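Acarbose/maltose binding protein GacH (Streptomyces glaucescens, PDB 3K01) binds acarbose and an acarbose homolog, and probably maltose, as the extracellular solute receptor of an ABC transporter. Local coordinates at residues A[95-108]-A[125-137]. Residues are numbered along the deposited sequence; the frame is centred on the assembly and turned at random.
Sequences VADFASIGYLAPLD and ASTRYEGKTYAVP
Ala99 is the bump that sits on the ring of Tyr134: its CB lies 3.9 Å from the ring centroid, 13° off the normal, a CH-pi contact over the face. The same methyl also touches CD2 of Tyr129, filling the notch between the two tyrosines. Tyr129 reaches the helix because its CG stands anti to the backbone N (chi1 175°); the ring then runs along the helix surface, CD1 3.6 Å from Ala96 CB, with Ser100 CB beside its hydroxyl. Ala96 O lies over one face of that ring, offset toward the rim, and Glu130 CG over the other; a water links Tyr129 OH to Ser100 O. Deeper in, Val95 is the next bump, set between Tyr134 and Ala135: CG1 packs on Tyr134 CB, while CG2 meets Ala135 CB at 3.9 Å. The chain after the helix runs along the CD1-CE1 side of the Tyr134 ring, with Leu104 O at its edge and Leu104 CB and Pro106 CB against CD1 and CE1. Beyond it, Leu107 N donates to Thr133 O (2.8 Å), and Leu107 CD1 rests against the backbone at Ala135, 3.6 Å from its N. Asp108 closes the far end with a two-pronged grip on Thr133: OD2 takes the backbone N through its syn lone pair, nearly straight at 177°, and OD1 takes OG1 at 2.8 Å. Arg128 NH1 donates to that same OG1 in its guanidinium plane and makes a long salt bridge of 3.4 Å to Asp108 OD1. Strand 293-302 touches Val95, Leu104 and Ala135. The arrangement is a beta-hairpin with a type I' turn at Tyr129-Lys132, packed on a helix ended by a Schellman motif, within the solute-binding protein fold.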
loop_
_atom_site.group_PDB
_atom_site.type_symbol
_atom_site.label_atom_id
_atom_site.label_comp_id
_atom_site.label_asym_id
_atom_site.label_seq_id
_atom_site.Cartn_x
_atom_site.Cartn_y
_atom_site.Cartn_z
ATOM N N VAL A 95 11.655 -0.825 -4.158
ATOM C CA VAL A 95 12.943 -0.309 -3.706
ATOM C C VAL A 95 13.908 -1.461 -3.469
ATOM O O VAL A 95 15.004 -1.462 -4.045
ATOM C CB VAL A 95 12.794 0.560 -2.456
ATOM C CG1 VAL A 95 14.178 1.040 -1.979
ATOM C CG2 VAL A 95 11.904 1.750 -2.758
ATOM N N ALA A 96 13.527 -2.434 -2.654
ATOM C CA ALA A 96 14.409 -3.570 -2.396
ATOM C C ALA A 96 14.577 -4.432 -3.642
ATOM O O ALA A 96 15.666 -4.964 -3.873
ATOM C CB ALA A 96 13.892 -4.392 -1.260
ATOM N N ASP A 97 13.533 -4.555 -4.455
ATOM C CA ASP A 97 13.594 -5.316 -5.707
ATOM C C ASP A 97 14.735 -4.722 -6.559
ATOM O O ASP A 97 15.709 -5.413 -6.909
ATOM C CB ASP A 97 12.220 -5.227 -6.403
ATOM C CG ASP A 97 12.096 -6.090 -7.636
ATOM O OD1 ASP A 97 13.009 -6.899 -7.912
ATOM O OD2 ASP A 97 11.052 -5.926 -8.300
ATOM N N PHE A 98 14.653 -3.442 -6.884
ATOM C CA PHE A 98 15.655 -2.821 -7.771
ATOM C C PHE A 98 17.009 -2.713 -7.078
ATOM O O PHE A 98 18.039 -2.898 -7.728
ATOM C CB PHE A 98 15.200 -1.421 -8.165
ATOM C CG PHE A 98 13.937 -1.357 -9.008
ATOM C CD1 PHE A 98 13.491 -2.410 -9.805
ATOM C CD2 PHE A 98 13.235 -0.177 -9.025
ATOM C CE1 PHE A 98 12.310 -2.267 -10.564
ATOM C CE2 PHE A 98 12.067 -0.024 -9.778
ATOM C CZ PHE A 98 11.609 -1.079 -10.545
ATOM N N ALA A 99 17.047 -2.398 -5.788
ATOM C CA ALA A 99 18.349 -2.234 -5.119
ATOM C C ALA A 99 19.078 -3.570 -5.032
ATOM O O ALA A 99 20.325 -3.606 -5.133
ATOM C CB ALA A 99 18.186 -1.619 -3.749
ATOM N N SER A 100 18.333 -4.653 -4.824
ATOM C CA SER A 100 18.924 -5.968 -4.673
ATOM C C SER A 100 19.637 -6.443 -5.915
ATOM O O SER A 100 20.443 -7.383 -5.817
ATOM C CB SER A 100 17.874 -7.010 -4.280
ATOM O OG SER A 100 17.036 -7.300 -5.387
ATOM N N ILE A 101 19.319 -5.851 -7.067
ATOM C CA ILE A 101 19.992 -6.198 -8.338
ATOM C C ILE A 101 20.858 -5.060 -8.876
ATOM O O ILE A 101 21.252 -5.052 -10.037
ATOM C CB ILE A 101 19.023 -6.754 -9.392
ATOM C CG1 ILE A 101 17.901 -5.755 -9.688
ATOM C CG2 ILE A 101 18.442 -8.087 -8.902
ATOM C CD1 ILE A 101 16.939 -6.241 -10.770
ATOM N N GLY A 102 21.199 -4.137 -7.980
ATOM C CA GLY A 102 22.260 -3.176 -8.270
ATOM C C GLY A 102 21.815 -1.974 -9.084
ATOM O O GLY A 102 22.651 -1.223 -9.616
ATOM N N TYR A 103 20.512 -1.738 -9.234
ATOM C CA TYR A 103 20.061 -0.678 -10.141
ATOM C C TYR A 103 19.756 0.689 -9.511
ATOM O O TYR A 103 19.428 1.628 -10.254
ATOM C CB TYR A 103 18.826 -1.139 -10.911
ATOM C CG TYR A 103 19.030 -2.286 -11.865
ATOM C CD1 TYR A 103 20.274 -2.564 -12.430
ATOM C CD2 TYR A 103 17.945 -3.060 -12.242
ATOM C CE1 TYR A 103 20.405 -3.662 -13.331
ATOM C CE2 TYR A 103 18.068 -4.117 -13.127
ATOM C CZ TYR A 103 19.288 -4.401 -13.663
ATOM O OH TYR A 103 19.432 -5.463 -14.546
ATOM N N LEU A 104 19.868 0.795 -8.187
ATOM C CA LEU A 104 19.596 2.065 -7.507
ATOM C C LEU A 104 20.827 2.680 -6.890
ATOM O O LEU A 104 21.626 1.980 -6.257
ATOM C CB LEU A 104 18.468 1.920 -6.466
ATOM C CG LEU A 104 17.124 1.388 -6.983
ATOM C CD1 LEU A 104 16.091 1.441 -5.858
ATOM C CD2 LEU A 104 16.648 2.158 -8.206
ATOM N N ALA A 105 20.953 3.992 -7.050
ATOM C CA ALA A 105 22.047 4.725 -6.401
ATOM C C ALA A 105 21.787 4.859 -4.910
ATOM O O ALA A 105 20.680 5.201 -4.498
ATOM C CB ALA A 105 22.149 6.122 -7.011
ATOM N N PRO A 106 22.797 4.624 -4.067
ATOM C CA PRO A 106 22.562 4.868 -2.638
ATOM C C PRO A 106 22.515 6.366 -2.349
ATOM O O PRO A 106 23.263 7.141 -2.952
ATOM C CB PRO A 106 23.798 4.241 -1.982
ATOM C CG PRO A 106 24.879 4.363 -3.024
ATOM C CD PRO A 106 24.167 4.134 -4.344
ATOM N N LEU A 107 21.664 6.773 -1.420
ATOM C CA LEU A 107 21.410 8.177 -1.191
ATOM C C LEU A 107 21.973 8.672 0.130
ATOM O O LEU A 107 21.953 9.873 0.388
ATOM C CB LEU A 107 19.903 8.456 -1.278
ATOM C CG LEU A 107 19.227 8.110 -2.603
ATOM C CD1 LEU A 107 17.747 8.497 -2.564
ATOM C CD2 LEU A 107 19.895 8.779 -3.797
ATOM N N ASP A 108 22.460 7.776 0.992
ATOM C CA ASP A 108 23.060 8.249 2.259
ATOM C C ASP A 108 24.239 9.137 1.978
ATOM O O ASP A 108 25.003 8.907 1.049
ATOM C CB ASP A 108 23.492 7.087 3.130
ATOM C CG ASP A 108 22.381 6.108 3.331
ATOM O OD1 ASP A 108 21.469 6.372 4.170
ATOM O OD2 ASP A 108 22.371 5.145 2.537
ATOM N N ALA A 125 10.938 3.898 6.382
ATOM C CA ALA A 125 11.518 2.564 6.395
ATOM C C ALA A 125 11.513 1.898 5.028
ATOM O O ALA A 125 12.423 1.151 4.682
ATOM C CB ALA A 125 10.795 1.709 7.406
ATOM N N SER A 126 10.479 2.180 4.227
ATOM C CA SER A 126 10.359 1.569 2.898
ATOM C C SER A 126 11.478 2.024 1.942
ATOM O O SER A 126 11.657 1.421 0.889
ATOM C CB SER A 126 9.011 1.912 2.246
ATOM O OG SER A 126 8.973 3.256 1.760
ATOM N N THR A 127 12.223 3.079 2.312
ATOM C CA THR A 127 13.302 3.571 1.440
ATOM C C THR A 127 14.631 2.867 1.671
ATOM O O THR A 127 15.587 3.134 0.943
ATOM C CB THR A 127 13.526 5.095 1.626
ATOM O OG1 THR A 127 14.108 5.343 2.903
ATOM C CG2 THR A 127 12.237 5.898 1.423
ATOM N N ARG A 128 14.702 1.979 2.656
ATOM C CA ARG A 128 15.982 1.380 3.071
ATOM C C ARG A 128 16.073 -0.071 2.667
ATOM O O ARG A 128 15.069 -0.810 2.720
ATOM C CB ARG A 128 16.164 1.483 4.585
ATOM C CG ARG A 128 15.959 2.862 5.154
ATOM C CD ARG A 128 17.220 3.525 5.522
ATOM N NE ARG A 128 18.006 2.791 6.508
ATOM C CZ ARG A 128 19.308 2.981 6.648
ATOM N NH1 ARG A 128 19.924 3.871 5.869
ATOM N NH2 ARG A 128 19.996 2.296 7.552
ATOM N N TYR A 129 17.283 -0.484 2.328
ATOM C CA TYR A 129 17.545 -1.868 1.947
ATOM C C TYR A 129 18.920 -2.195 2.489
ATOM O O TYR A 129 19.894 -1.528 2.140
ATOM C CB TYR A 129 17.505 -2.056 0.432
ATOM C CG TYR A 129 17.890 -3.461 -0.011
ATOM C CD1 TYR A 129 17.092 -4.561 0.285
ATOM C CD2 TYR A 129 19.069 -3.686 -0.717
ATOM C CE1 TYR A 129 17.464 -5.829 -0.115
ATOM C CE2 TYR A 129 19.437 -4.949 -1.128
ATOM C CZ TYR A 129 18.624 -6.020 -0.812
ATOM O OH TYR A 129 18.958 -7.295 -1.224
ATOM N N GLU A 130 18.953 -3.184 3.396
ATOM C CA GLU A 130 20.187 -3.684 4.010
ATOM C C GLU A 130 21.067 -2.542 4.503
ATOM O O GLU A 130 22.258 -2.470 4.200
ATOM C CB GLU A 130 20.911 -4.594 3.022
ATOM C CG GLU A 130 20.060 -5.808 2.696
ATOM C CD GLU A 130 20.766 -6.886 1.912
ATOM O OE1 GLU A 130 21.764 -6.600 1.219
ATOM O OE2 GLU A 130 20.277 -8.041 1.972
ATOM N N GLY A 131 20.450 -1.655 5.266
ATOM C CA GLY A 131 21.190 -0.622 5.976
ATOM C C GLY A 131 21.582 0.585 5.147
ATOM O O GLY A 131 22.314 1.444 5.663
ATOM N N LYS A 132 21.111 0.693 3.894
ATOM C CA LYS A 132 21.354 1.893 3.075
ATOM C C LYS A 132 20.043 2.439 2.536
ATOM O O LYS A 132 19.061 1.706 2.420
ATOM C CB LYS A 132 22.314 1.616 1.924
ATOM C CG LYS A 132 23.751 1.293 2.388
ATOM C CD LYS A 132 24.662 1.013 1.218
ATOM C CE LYS A 132 26.096 0.758 1.672
ATOM N NZ LYS A 132 26.875 0.205 0.530
ATOM N N THR A 133 20.023 3.723 2.209
ATOM C CA THR A 133 18.811 4.381 1.707
ATOM C C THR A 133 18.891 4.459 0.192
ATOM O O THR A 133 19.902 4.935 -0.370
ATOM C CB THR A 133 18.743 5.801 2.275
ATOM O OG1 THR A 133 18.812 5.722 3.701
ATOM C CG2 THR A 133 17.447 6.486 1.869
ATOM N N TYR A 134 17.834 3.998 -0.499
ATOM C CA TYR A 134 17.789 3.989 -1.945
ATOM C C TYR A 134 16.594 4.733 -2.526
ATOM O O TYR A 134 16.292 4.600 -3.717
ATOM C CB TYR A 134 17.793 2.546 -2.471
ATOM C CG TYR A 134 19.077 1.807 -2.195
ATOM C CD1 TYR A 134 20.160 1.945 -3.061
ATOM C CD2 TYR A 134 19.204 0.969 -1.094
ATOM C CE1 TYR A 134 21.355 1.262 -2.820
ATOM C CE2 TYR A 134 20.389 0.302 -0.845
ATOM C CZ TYR A 134 21.435 0.439 -1.710
ATOM O OH TYR A 134 22.629 -0.234 -1.461
ATOM N N ALA A 135 15.895 5.495 -1.699
ATOM C CA ALA A 135 14.738 6.235 -2.201
ATOM C C ALA A 135 14.407 7.342 -1.240
ATOM O O ALA A 135 14.936 7.388 -0.131
ATOM C CB ALA A 135 13.507 5.294 -2.392
ATOM N N VAL A 136 13.491 8.204 -1.671
ATOM C CA VAL A 136 12.813 9.157 -0.789
ATOM C C VAL A 136 11.291 8.910 -0.909
ATOM O O VAL A 136 10.796 8.559 -1.974
ATOM C CB VAL A 136 13.139 10.639 -1.107
ATOM C CG1 VAL A 136 14.615 10.912 -0.806
ATOM C CG2 VAL A 136 12.821 10.992 -2.566
ATOM N N PRO A 137 10.549 9.102 0.185
ATOM C CA PRO A 137 9.102 8.798 0.133
ATOM C C PRO A 137 8.309 9.822 -0.635
ATOM O O PRO A 137 8.638 11.017 -0.651
ATOM C CB PRO A 137 8.687 8.822 1.615
ATOM C CG PRO A 137 9.986 8.687 2.392
ATOM C CD PRO A 137 10.950 9.488 1.543
HETATM O O HOH W 1 21.235 -7.871 -3.143
HETATM O O HOH W 2 18.125 5.990 -5.266
HETATM O O HOH W 3 22.344 4.455 6.721
#